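Side-chain contacts in beta sliding clamp (Borrelia burgdorferi, PDB 6DJ8), which forms a ring-shaped, head-to-tail homodimer around DNA and probably tethers DNA polymerases and other proteins to it, making them processive: residues A[288-291]-A[292-295]; A[82-85]-A[86-90]; A[170-174]-A[175-179]; A[160-163]-A[164-168]; A[306-310]-A[311-315]. All coordinates share one frame; numbering follows the deposited sequence.

Interaction 1. Residues A[288-291]-A[292-295]; sequences KDRL and ARVN
Asp289 and Arg293, one helical turn apart, are joined by a salt bridge in which each carboxylate oxygen has its own nitrogen. Arg293 NE donates to Asp289 OD1 over 2.7 Å, nearly straight at 164°, and Arg293 NH1 donates to Asp289 OD2 over 2.8 Å. The grip is side-on, yet the groups are not coplanar: carboxylate and guanidinium planes stand 44° apart. NH1 meets OD2 on its syn lone pair, whereas NE keeps OD1 in the guanidinium plane but meets it from above the carboxylate plane. From the opposite face Arg290 NH1 reaches Asp289 OD1, also at 2.7 Å, completing a three-residue network. Arg293 attains this position because its chain runs extended from CG to NE, which lays the guanidinium beside the Asp289 carboxylate.

Beneath the charges the backbone is regular helix, with Ala292 N bonded to Lys288 O at 3.1 Å and Val294 N to Arg290 O at 2.8 Å. The apolar flank is formed by Leu291 and Val294, with Leu291 CD2 and Val294 CG1 4.3 Å apart; both side chains pack on Leu304 of strand 303-308.

Helix 284-294 of the C-terminal domain borders the dimer interface. Arg293 bonds through NH1 to Asn94 and through NH2 to Ala92 of the second subunit, and Arg290 makes a cation-pi contact with Phe95 of that subunit. Asp289 thus probably offsets two positive groups whose nearest nitrogens, Arg290 NH1 and Arg293 NE, are 4.7 Å apart; this environment probably favours the ionised acid and presents both arginines, already oriented, to the partner chain.

Interaction 2. Residues A[82-85]-A[86-90]; sequences NASN and FYDAV
Ser84 and Asp88, one turn apart, meet through a water whose oxygen is held by three side chains. Ser84 OG donates to this water over 2.6 Å, and the water in turn donates to Asp88 OD2 at 2.6 Å and to Asn85 OD1 at 2.9 Å. A second water closes the bridge on the other carboxylate oxygen, giving one hydrogen to Asp88 OD1 at 2.8 Å and one to Ser84 OG at 2.9 Å. The serine hydroxyl is consequently donor to one water and acceptor from the other. The two polar ends do not bond directly, Ser84 OG and Asp88 OD2 being 4.2 Å apart. Asp88 holds its CG beside its own backbone N (chi1 -76°), which brings the carboxylate back over the preceding turn where the waters sit. The second water also lies at the edge of the Tyr87 ring.

These residues form the first turns of helix 83-92, which follows strand 77-82 directly. Asn82 is the N-cap: its OD1 accepts from Asn85 N at 2.8 Å, while its backbone O takes Phe86 N at 3.1 Å. Phe86 turns to the interior, packing on Ile26 and Leu110, and Tyr87 lies against Met23 and Ile26 of helix 19-29.

On the polar flank, Asn85 and Asp88 also pack on Arg324 of the second subunit. With each carboxylate oxygen accepting from a water, Asp88 is probably ionised; two waters join its carboxylate to the Ser84 hydroxyl, while Asp88 N bonds directly to Ser84 O in the ordinary helical way.

Interaction 3. Residues A[170-174]-A[175-179]; sequences SAHLD and ESKNV
Lys177 closes a type I beta turn that begins at Asp174, and its side chain folds back over both Asp174 and His172. The turn lies in the loop between helix 157-167 and strand 182-187; its backbone closure is weak because bent, though Lys177 N and Asp174 O are 3.0 Å apart. Starting at the root, Lys177 CB is 3.7 Å from Asp174 O. The next atom, Lys177 CG, passes 3.4 Å from Asp174 OD2. Lys177 CD then settles over one face of the His172 imidazole, 3.6 Å from the ring centroid and 25° off the normal, a CH-pi contact displaced toward the rim where NE2 and CE1 lie. Lys177 CE stays near that rim, 3.4 Å from His172 NE2. A final bend at chi4 (-48°) brings NZ round to the aspartate, but the salt bridge is long, with Lys177 NZ and Asp174 OD2 3.7 Å apart.

The imidazole is held in turn. Asp174 N donates in the ring plane to His172 ND1 at 3.0 Å, which would hold the imidazole's rotation and leave a ring proton, if there is just one, for NE2. His172, Asp174 and Lys177 all touch a crystal neighbour, so the lattice may influence this surface arrangement. Asp174 also makes an Asx turn, in which Ser176 N reaches Asp174 OD1 at 2.9 Å from well above the carboxylate plane, 57° out of it.

Interaction 4. Residues A[160-163]-A[164-168]; sequences FKKV and INRIA
Ile164 CD1 stands almost exactly over the middle of the Phe160 ring, 3.8 Å from its centroid and only 9° off the ring normal. This CH-pi contact is the tight part. Ile164 CG1 lies beside its own backbone N (chi1 -74°) and the chain is extended beyond it, which carries the terminal methyl back one turn and over the aromatic face; Ile164 CG1 itself comes within 3.8 Å of Phe160 CE1. Phe225, Val238 and Ile240 pack on the same phenyl ring, placing the pair in the interior. Val163 and Ile167 run side by side on a neighbouring flank, less closely, with 4.2 Å between their CG1 atoms.

All of this belongs to helix 157-167 of the central domain. Ile164 N donates to Phe160 O at 2.9 Å, and Arg166 N donates to Lys162 O at 3.0 Å with a more bent angle of 139°. Ile164 O accepts from both Ile167 N and Ala168 N.

The flank carrying Lys162 is chemically different. Lys162 is extended and exposed, whereas Arg166, alongside it, is buried; Lys162 CE rests over the centre of the guanidinium face, 3.6 Å from Arg166 CZ. Like charges come near each other, Lys162 NZ being 4.2 Å from Arg166 NH2, but acids outside the helix probably offset them: Lys162 forms a salt bridge with Glu359 and Arg166 one with Glu377.

Interaction 5. Residues A[306-310]-A[311-315]; sequences LTFSE and LQLKL
A beta hairpin joins strand 303-308 to strand 312-318, and within it Phe308 faces Leu313 as a non-hydrogen-bonded antiparallel pair. Leu313 CD1 lies 3.7 Å from the centroid of the Phe308 ring and 3° off its normal, over the centre of the face. The leucine achieves this with CG opposite its own N (chi1 168°), the methyl reaching across to the neighbouring strand. Tyr337 and Phe367, from strands of the neighbouring sheet, also meet the phenylalanine ring and cover this buried face.

Thr307 and Lys314 make the adjacent hydrogen-bonded pair: Thr307 N to Lys314 O is 2.9 Å, and Lys314 N to Thr307 O is 2.8 Å. Their side chains lie on the other face, alongside each other, with Thr307 CB and Lys314 CB 3.8 Å apart. The short strand segments run at 168°, and they are the two middle strands of a four-stranded antiparallel sheet flanked by strands 325-331 and 342-347. Lys314 extends along that face to a salt bridge with Glu327 of strand 325-331. A water 2.7 Å from Thr307 OG1 makes a weak bond to Lys314 O, next to the strand pairing.

Toward the loop, Ser309 N donates to Gln312 O at 3.0 Å, nearly in line with the carbonyl. Ser309 OG lies 3.5 Å from Gln312 CG, and the glutamine side chain packs on Tyr123 of the second subunit.

Interactions 1 and 5 share the C-terminal domain and touch: the helix meets the hairpin at Leu315, with Val294 against its backbone O. Interactions 3 and 4 adjoin in the central domain, yet one is a surface turn with a long ion pair and the other a helix with an aromatic-aliphatic face in the interior. Interaction 2, in the N-terminal domain, is far from interaction 5, their centres about 54 Å apart. Interactions 1, 2 and 5 all border the second subunit, but 1 and 2 differ in chemistry, direct salt bridges against water bridges; neither 3 nor 4 touches another chain of the assembly. Rings meet methyls in 4 and 5, and a lysine methylene in 3.

Interaction 1. Residues A[288-291]-A[292-295]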
# COMPACT_ATOMS: atom_id res chain seq x y z
N LYS A 288 8.57 -20.94 -7.58
CA LYS A 288 8.07 -19.61 -7.26
C LYS A 288 9.17 -18.71 -6.72
O LYS A 288 9.31 -17.56 -7.13
CB LYS A 288 6.93 -19.68 -6.24
CG LYS A 288 5.59 -20.15 -6.76
CD LYS A 288 4.53 -19.85 -5.72
CE LYS A 288 3.57 -21.01 -5.56
NZ LYS A 288 2.63 -20.81 -4.44
N ASP A 289 9.97 -19.23 -5.78
CA ASP A 289 11.03 -18.44 -5.16
C ASP A 289 12.04 -17.96 -6.20
O ASP A 289 12.42 -16.78 -6.22
CB ASP A 289 11.71 -19.28 -4.08
CG ASP A 289 12.98 -18.64 -3.56
OD1 ASP A 289 14.04 -18.82 -4.18
OD2 ASP A 289 12.91 -17.95 -2.53
N ARG A 290 12.46 -18.85 -7.10
CA ARG A 290 13.48 -18.50 -8.09
C ARG A 290 12.95 -17.53 -9.13
O ARG A 290 13.70 -16.66 -9.61
CB ARG A 290 14.01 -19.77 -8.77
CG ARG A 290 14.70 -20.74 -7.81
CD ARG A 290 15.73 -20.05 -6.90
NE ARG A 290 16.58 -21.06 -6.24
CZ ARG A 290 16.36 -21.56 -5.03
NH1 ARG A 290 15.32 -21.14 -4.32
NH2 ARG A 290 17.18 -22.46 -4.52
N LEU A 291 11.68 -17.68 -9.52
CA LEU A 291 11.10 -16.74 -10.47
C LEU A 291 11.05 -15.34 -9.87
O LEU A 291 11.22 -14.34 -10.58
CB LEU A 291 9.69 -17.18 -10.90
CG LEU A 291 9.71 -18.39 -11.84
CD1 LEU A 291 8.30 -18.92 -12.08
CD2 LEU A 291 10.36 -18.01 -13.16
N ALA A 292 10.78 -15.25 -8.57
CA ALA A 292 10.77 -13.94 -7.93
C ALA A 292 12.17 -13.33 -7.92
O ALA A 292 12.31 -12.10 -7.98
CB ALA A 292 10.21 -14.05 -6.51
N ARG A 293 13.21 -14.16 -7.85
CA ARG A 293 14.56 -13.61 -7.86
C ARG A 293 14.99 -13.24 -9.27
O ARG A 293 15.51 -12.13 -9.49
CB ARG A 293 15.52 -14.60 -7.22
CG ARG A 293 15.14 -14.90 -5.80
CD ARG A 293 15.90 -16.08 -5.25
NE ARG A 293 15.32 -16.48 -3.98
CZ ARG A 293 15.55 -15.82 -2.85
NH1 ARG A 293 14.99 -16.23 -1.72
NH2 ARG A 293 16.33 -14.75 -2.86
N VAL A 294 14.77 -14.13 -10.25
CA VAL A 294 15.21 -13.83 -11.61
C VAL A 294 14.39 -12.69 -12.18
O VAL A 294 14.89 -11.91 -13.02
CB VAL A 294 15.15 -15.09 -12.51
CG1 VAL A 294 13.71 -15.40 -12.96
CG2 VAL A 294 16.03 -14.93 -13.73
N ASN A 295 13.16 -12.52 -11.70
CA ASN A 295 12.35 -11.37 -12.10
C ASN A 295 13.10 -10.05 -11.92
O ASN A 295 12.85 -9.10 -12.65
CB ASN A 295 11.07 -11.30 -11.26
CG ASN A 295 10.13 -10.22 -11.73
OD1 ASN A 295 9.80 -10.14 -12.91
ND2 ASN A 295 9.73 -9.33 -10.80

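Interaction 2. Residues A[82-85]-A[86-90]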
# COMPACT_ATOMS: atom_id res chain seq x y z
N ASN A 82 -24.78 8.16 -2.72
CA ASN A 82 -23.40 7.93 -3.14
C ASN A 82 -22.75 6.84 -2.30
O ASN A 82 -22.74 6.92 -1.07
CB ASN A 82 -22.63 9.24 -3.01
CG ASN A 82 -21.17 9.08 -3.32
OD1 ASN A 82 -20.34 8.97 -2.40
ND2 ASN A 82 -20.84 9.02 -4.60
N ALA A 83 -22.22 5.81 -2.98
CA ALA A 83 -21.76 4.62 -2.27
C ALA A 83 -20.57 4.92 -1.37
O ALA A 83 -20.48 4.38 -0.27
CB ALA A 83 -21.37 3.52 -3.27
N SER A 84 -19.63 5.73 -1.85
CA SER A 84 -18.42 6.04 -1.09
C SER A 84 -18.74 6.81 0.19
O SER A 84 -18.20 6.52 1.26
CB SER A 84 -17.46 6.82 -1.99
OG SER A 84 -16.27 7.18 -1.31
N ASN A 85 -19.65 7.79 0.10
CA ASN A 85 -20.03 8.53 1.30
C ASN A 85 -20.77 7.64 2.30
O ASN A 85 -20.51 7.71 3.50
CB ASN A 85 -20.89 9.74 0.94
CG ASN A 85 -20.11 10.81 0.21
OD1 ASN A 85 -18.89 10.75 0.13
ND2 ASN A 85 -20.82 11.80 -0.32
N PHE A 86 -21.68 6.81 1.81
CA PHE A 86 -22.43 5.94 2.70
C PHE A 86 -21.51 4.97 3.42
O PHE A 86 -21.65 4.73 4.62
CB PHE A 86 -23.49 5.17 1.91
CG PHE A 86 -24.52 4.50 2.76
CD1 PHE A 86 -24.91 5.05 3.97
CD2 PHE A 86 -25.08 3.30 2.36
CE1 PHE A 86 -25.85 4.42 4.76
CE2 PHE A 86 -26.03 2.67 3.14
CZ PHE A 86 -26.41 3.24 4.35
N TYR A 87 -20.56 4.39 2.68
CA TYR A 87 -19.56 3.52 3.30
C TYR A 87 -18.76 4.28 4.35
O TYR A 87 -18.51 3.76 5.44
CB TYR A 87 -18.63 2.97 2.22
CG TYR A 87 -17.62 1.97 2.72
CD1 TYR A 87 -18.05 0.80 3.34
CD2 TYR A 87 -16.25 2.18 2.58
CE1 TYR A 87 -17.14 -0.14 3.81
CE2 TYR A 87 -15.32 1.23 3.05
CZ TYR A 87 -15.79 0.08 3.66
OH TYR A 87 -14.92 -0.88 4.13
N ASP A 88 -18.34 5.50 4.04
CA ASP A 88 -17.59 6.28 5.01
C ASP A 88 -18.40 6.52 6.27
O ASP A 88 -17.89 6.37 7.39
CB ASP A 88 -17.16 7.61 4.39
CG ASP A 88 -16.00 7.44 3.43
OD1 ASP A 88 -15.41 6.34 3.41
OD2 ASP A 88 -15.68 8.39 2.70
N ALA A 89 -19.69 6.84 6.11
CA ALA A 89 -20.56 7.07 7.26
C ALA A 89 -20.58 5.86 8.18
O ALA A 89 -20.42 5.98 9.40
CB ALA A 89 -21.98 7.42 6.79
N VAL A 90 -20.79 4.68 7.61
CA VAL A 90 -20.89 3.48 8.42
C VAL A 90 -19.54 3.12 9.05
O VAL A 90 -19.47 2.63 10.18
CB VAL A 90 -21.47 2.35 7.54
CG1 VAL A 90 -21.33 1.01 8.20
CG2 VAL A 90 -22.95 2.68 7.19
O HOH W 1 -16.49 9.14 0.35
O HOH W 2 -15.25 5.38 0.79

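Interaction 3. Residues A[170-174]-A[175-179]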
# COMPACT_ATOMS: atom_id res chain seq x y z
N SER A 170 -6.81 -15.49 -16.80
CA SER A 170 -6.39 -15.69 -18.18
C SER A 170 -7.19 -14.89 -19.20
O SER A 170 -6.74 -14.76 -20.35
CB SER A 170 -6.52 -17.16 -18.58
OG SER A 170 -5.47 -17.93 -18.04
N ALA A 171 -8.37 -14.39 -18.85
CA ALA A 171 -9.16 -13.67 -19.84
C ALA A 171 -8.43 -12.40 -20.23
O ALA A 171 -7.65 -11.84 -19.45
CB ALA A 171 -10.56 -13.36 -19.31
N HIS A 172 -8.66 -11.95 -21.46
CA HIS A 172 -8.10 -10.67 -21.86
C HIS A 172 -8.62 -9.57 -20.93
O HIS A 172 -9.78 -9.59 -20.50
CB HIS A 172 -8.44 -10.37 -23.31
CG HIS A 172 -7.53 -9.37 -23.94
ND1 HIS A 172 -7.56 -8.03 -23.62
CD2 HIS A 172 -6.51 -9.53 -24.81
CE1 HIS A 172 -6.61 -7.40 -24.29
NE2 HIS A 172 -5.96 -8.29 -25.02
N LEU A 173 -7.73 -8.64 -20.58
CA LEU A 173 -8.04 -7.60 -19.61
C LEU A 173 -8.77 -6.39 -20.20
O LEU A 173 -9.28 -5.57 -19.44
CB LEU A 173 -6.74 -7.16 -18.94
CG LEU A 173 -6.15 -8.22 -18.00
CD1 LEU A 173 -4.80 -7.79 -17.47
CD2 LEU A 173 -7.10 -8.45 -16.86
N ASP A 174 -8.77 -6.23 -21.52
CA ASP A 174 -9.42 -5.09 -22.18
C ASP A 174 -10.90 -5.42 -22.42
O ASP A 174 -11.22 -6.27 -23.25
CB ASP A 174 -8.71 -4.79 -23.50
CG ASP A 174 -9.33 -3.61 -24.27
OD1 ASP A 174 -10.31 -3.00 -23.80
OD2 ASP A 174 -8.82 -3.31 -25.37
N GLU A 175 -11.80 -4.72 -21.73
CA GLU A 175 -13.22 -5.02 -21.91
C GLU A 175 -13.71 -4.75 -23.34
O GLU A 175 -14.75 -5.29 -23.73
CB GLU A 175 -14.06 -4.23 -20.91
CG GLU A 175 -13.56 -4.39 -19.48
CD GLU A 175 -14.46 -3.75 -18.44
OE1 GLU A 175 -15.51 -3.18 -18.81
OE2 GLU A 175 -14.13 -3.85 -17.23
N SER A 176 -12.99 -3.94 -24.12
CA SER A 176 -13.36 -3.69 -25.51
C SER A 176 -12.94 -4.81 -26.46
O SER A 176 -13.55 -4.95 -27.53
CB SER A 176 -12.80 -2.34 -25.98
OG SER A 176 -11.45 -2.44 -26.40
N LYS A 177 -11.93 -5.61 -26.12
CA LYS A 177 -11.67 -6.81 -26.92
C LYS A 177 -12.73 -7.81 -26.48
O LYS A 177 -12.51 -8.64 -25.59
CB LYS A 177 -10.26 -7.35 -26.70
CG LYS A 177 -9.15 -6.34 -26.90
CD LYS A 177 -7.90 -7.04 -27.41
CE LYS A 177 -6.74 -6.08 -27.55
NZ LYS A 177 -7.16 -4.86 -28.26
N ASN A 178 -13.89 -7.74 -27.13
CA ASN A 178 -15.11 -8.27 -26.53
C ASN A 178 -15.00 -9.76 -26.25
O ASN A 178 -15.28 -10.21 -25.13
CB ASN A 178 -16.31 -7.97 -27.43
N VAL A 179 -14.61 -10.56 -27.24
CA VAL A 179 -14.72 -12.00 -27.06
C VAL A 179 -13.70 -12.51 -26.05
O VAL A 179 -14.03 -13.25 -25.12
CB VAL A 179 -14.61 -12.71 -28.42
CG1 VAL A 179 -14.47 -14.20 -28.21
CG2 VAL A 179 -15.84 -12.40 -29.27

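Interaction 4. Residues A[160-163]-A[164-168]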
# COMPACT_ATOMS: atom_id res chain seq x y z
N PHE A 160 -16.72 -23.66 -7.21
CA PHE A 160 -16.84 -22.54 -8.13
C PHE A 160 -15.74 -21.52 -7.90
O PHE A 160 -15.22 -20.94 -8.86
CB PHE A 160 -18.21 -21.88 -7.95
CG PHE A 160 -18.57 -20.89 -9.03
CD1 PHE A 160 -18.07 -21.01 -10.31
CD2 PHE A 160 -19.43 -19.84 -8.76
CE1 PHE A 160 -18.41 -20.09 -11.30
CE2 PHE A 160 -19.77 -18.93 -9.75
CZ PHE A 160 -19.26 -19.07 -11.02
N LYS A 161 -15.40 -21.26 -6.63
CA LYS A 161 -14.31 -20.34 -6.34
C LYS A 161 -12.99 -20.84 -6.92
O LYS A 161 -12.22 -20.07 -7.49
CB LYS A 161 -14.13 -20.17 -4.82
CG LYS A 161 -15.10 -19.24 -4.16
CD LYS A 161 -14.70 -18.99 -2.71
CE LYS A 161 -13.26 -18.52 -2.62
NZ LYS A 161 -13.10 -17.46 -1.60
N LYS A 162 -12.72 -22.14 -6.77
CA LYS A 162 -11.48 -22.69 -7.32
C LYS A 162 -11.45 -22.53 -8.84
O LYS A 162 -10.44 -22.10 -9.41
CB LYS A 162 -11.33 -24.15 -6.93
CG LYS A 162 -9.99 -24.78 -7.32
CD LYS A 162 -9.76 -26.06 -6.53
CE LYS A 162 -8.66 -26.92 -7.14
NZ LYS A 162 -8.24 -27.99 -6.18
N VAL A 163 -12.57 -22.82 -9.50
CA VAL A 163 -12.63 -22.68 -10.95
C VAL A 163 -12.41 -21.23 -11.36
O VAL A 163 -11.66 -20.93 -12.31
CB VAL A 163 -13.96 -23.23 -11.49
CG1 VAL A 163 -14.13 -22.87 -12.95
CG2 VAL A 163 -13.97 -24.75 -11.34
N ILE A 164 -13.05 -20.29 -10.66
CA ILE A 164 -12.87 -18.88 -10.96
C ILE A 164 -11.40 -18.50 -10.81
O ILE A 164 -10.82 -17.83 -11.67
CB ILE A 164 -13.76 -18.02 -10.04
CG1 ILE A 164 -15.23 -18.11 -10.47
CG2 ILE A 164 -13.26 -16.57 -10.00
CD1 ILE A 164 -16.19 -17.44 -9.47
N ASN A 165 -10.79 -18.94 -9.70
CA ASN A 165 -9.38 -18.65 -9.45
C ASN A 165 -8.50 -19.18 -10.58
O ASN A 165 -7.49 -18.56 -10.93
CB ASN A 165 -8.97 -19.23 -8.09
CG ASN A 165 -7.62 -18.69 -7.61
OD1 ASN A 165 -7.38 -17.49 -7.64
ND2 ASN A 165 -6.74 -19.58 -7.16
N ARG A 166 -8.88 -20.30 -11.20
CA ARG A 166 -8.06 -20.86 -12.27
C ARG A 166 -8.39 -20.28 -13.64
O ARG A 166 -7.59 -20.42 -14.56
CB ARG A 166 -8.23 -22.38 -12.30
CG ARG A 166 -7.30 -23.03 -11.28
CD ARG A 166 -7.78 -24.33 -10.66
NE ARG A 166 -6.90 -24.66 -9.55
CZ ARG A 166 -6.15 -25.75 -9.46
NH1 ARG A 166 -6.21 -26.70 -10.38
NH2 ARG A 166 -5.37 -25.91 -8.41
N ILE A 167 -9.53 -19.60 -13.79
CA ILE A 167 -10.01 -19.16 -15.09
C ILE A 167 -9.89 -17.64 -15.26
O ILE A 167 -9.43 -17.16 -16.30
CB ILE A 167 -11.46 -19.63 -15.33
CG1 ILE A 167 -11.48 -21.12 -15.68
CG2 ILE A 167 -12.10 -18.84 -16.44
CD1 ILE A 167 -11.10 -21.40 -17.12
N ALA A 168 -10.27 -16.86 -14.23
CA ALA A 168 -10.46 -15.42 -14.43
C ALA A 168 -9.19 -14.73 -14.92
O ALA A 168 -9.25 -13.90 -15.84
CB ALA A 168 -10.94 -14.78 -13.12

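Interaction 5. Residues A[306-310]-A[311-315]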
# COMPACT_ATOMS: atom_id res chain seq x y z
N LEU A 306 14.31 -19.63 -20.61
CA LEU A 306 14.34 -20.91 -19.90
C LEU A 306 15.18 -21.90 -20.68
O LEU A 306 15.03 -22.01 -21.90
CB LEU A 306 12.93 -21.51 -19.74
CG LEU A 306 11.87 -20.70 -19.01
CD1 LEU A 306 10.55 -21.45 -19.00
CD2 LEU A 306 12.37 -20.43 -17.61
N THR A 307 16.03 -22.64 -19.98
CA THR A 307 16.77 -23.73 -20.61
C THR A 307 16.49 -25.02 -19.84
O THR A 307 16.85 -25.14 -18.66
CB THR A 307 18.27 -23.46 -20.67
OG1 THR A 307 18.48 -22.24 -21.37
CG2 THR A 307 18.98 -24.60 -21.44
N PHE A 308 15.85 -25.98 -20.53
CA PHE A 308 15.56 -27.29 -19.98
C PHE A 308 16.66 -28.26 -20.41
O PHE A 308 16.88 -28.45 -21.61
CB PHE A 308 14.21 -27.83 -20.46
CG PHE A 308 13.02 -27.15 -19.87
CD1 PHE A 308 12.52 -25.99 -20.41
CD2 PHE A 308 12.36 -27.71 -18.79
CE1 PHE A 308 11.41 -25.39 -19.87
CE2 PHE A 308 11.25 -27.13 -18.26
CZ PHE A 308 10.78 -25.96 -18.79
N SER A 309 17.31 -28.89 -19.44
CA SER A 309 18.23 -29.99 -19.67
C SER A 309 17.90 -31.08 -18.66
O SER A 309 17.09 -30.89 -17.75
CB SER A 309 19.70 -29.55 -19.54
OG SER A 309 19.99 -29.14 -18.22
N GLU A 310 18.53 -32.24 -18.82
CA GLU A 310 18.23 -33.36 -17.93
C GLU A 310 18.62 -33.05 -16.49
O GLU A 310 17.92 -33.44 -15.55
CB GLU A 310 18.93 -34.63 -18.42
CG GLU A 310 18.78 -35.84 -17.51
CD GLU A 310 19.18 -37.14 -18.24
OE1 GLU A 310 19.45 -37.07 -19.46
OE2 GLU A 310 19.21 -38.22 -17.60
N LEU A 311 19.73 -32.35 -16.28
CA LEU A 311 20.18 -32.12 -14.91
C LEU A 311 19.61 -30.86 -14.28
O LEU A 311 19.59 -30.77 -13.04
CB LEU A 311 21.71 -32.06 -14.84
CG LEU A 311 22.42 -33.37 -15.18
CD1 LEU A 311 23.89 -33.25 -14.86
CD2 LEU A 311 21.79 -34.56 -14.45
N GLN A 312 19.15 -29.89 -15.06
CA GLN A 312 18.72 -28.65 -14.44
C GLN A 312 17.79 -27.89 -15.36
O GLN A 312 17.80 -28.08 -16.58
CB GLN A 312 19.92 -27.75 -14.12
CG GLN A 312 20.45 -27.11 -15.38
CD GLN A 312 21.91 -27.37 -15.60
OE1 GLN A 312 22.55 -28.05 -14.81
NE2 GLN A 312 22.43 -26.85 -16.70
N LEU A 313 17.04 -26.98 -14.76
CA LEU A 313 16.31 -25.94 -15.46
C LEU A 313 17.04 -24.63 -15.20
O LEU A 313 17.30 -24.28 -14.04
CB LEU A 313 14.87 -25.83 -14.95
CG LEU A 313 14.07 -24.61 -15.39
CD1 LEU A 313 13.90 -24.57 -16.90
CD2 LEU A 313 12.71 -24.53 -14.67
N LYS A 314 17.37 -23.90 -16.26
CA LYS A 314 18.08 -22.63 -16.15
C LYS A 314 17.11 -21.49 -16.39
O LYS A 314 16.35 -21.51 -17.36
CB LYS A 314 19.24 -22.57 -17.15
CG LYS A 314 19.98 -21.23 -17.13
CD LYS A 314 21.04 -21.15 -18.23
CE LYS A 314 21.95 -19.94 -17.97
NZ LYS A 314 22.67 -19.43 -19.17
N LEU A 315 17.10 -20.51 -15.49
CA LEU A 315 16.30 -19.30 -15.64
C LEU A 315 17.25 -18.13 -15.84
O LEU A 315 18.12 -17.89 -14.99
CB LEU A 315 15.40 -19.05 -14.43
CG LEU A 315 14.78 -20.20 -13.64
CD1 LEU A 315 14.16 -19.64 -12.36
CD2 LEU A 315 13.73 -20.94 -14.44
O HOH W 3 18.11 -20.06 -19.82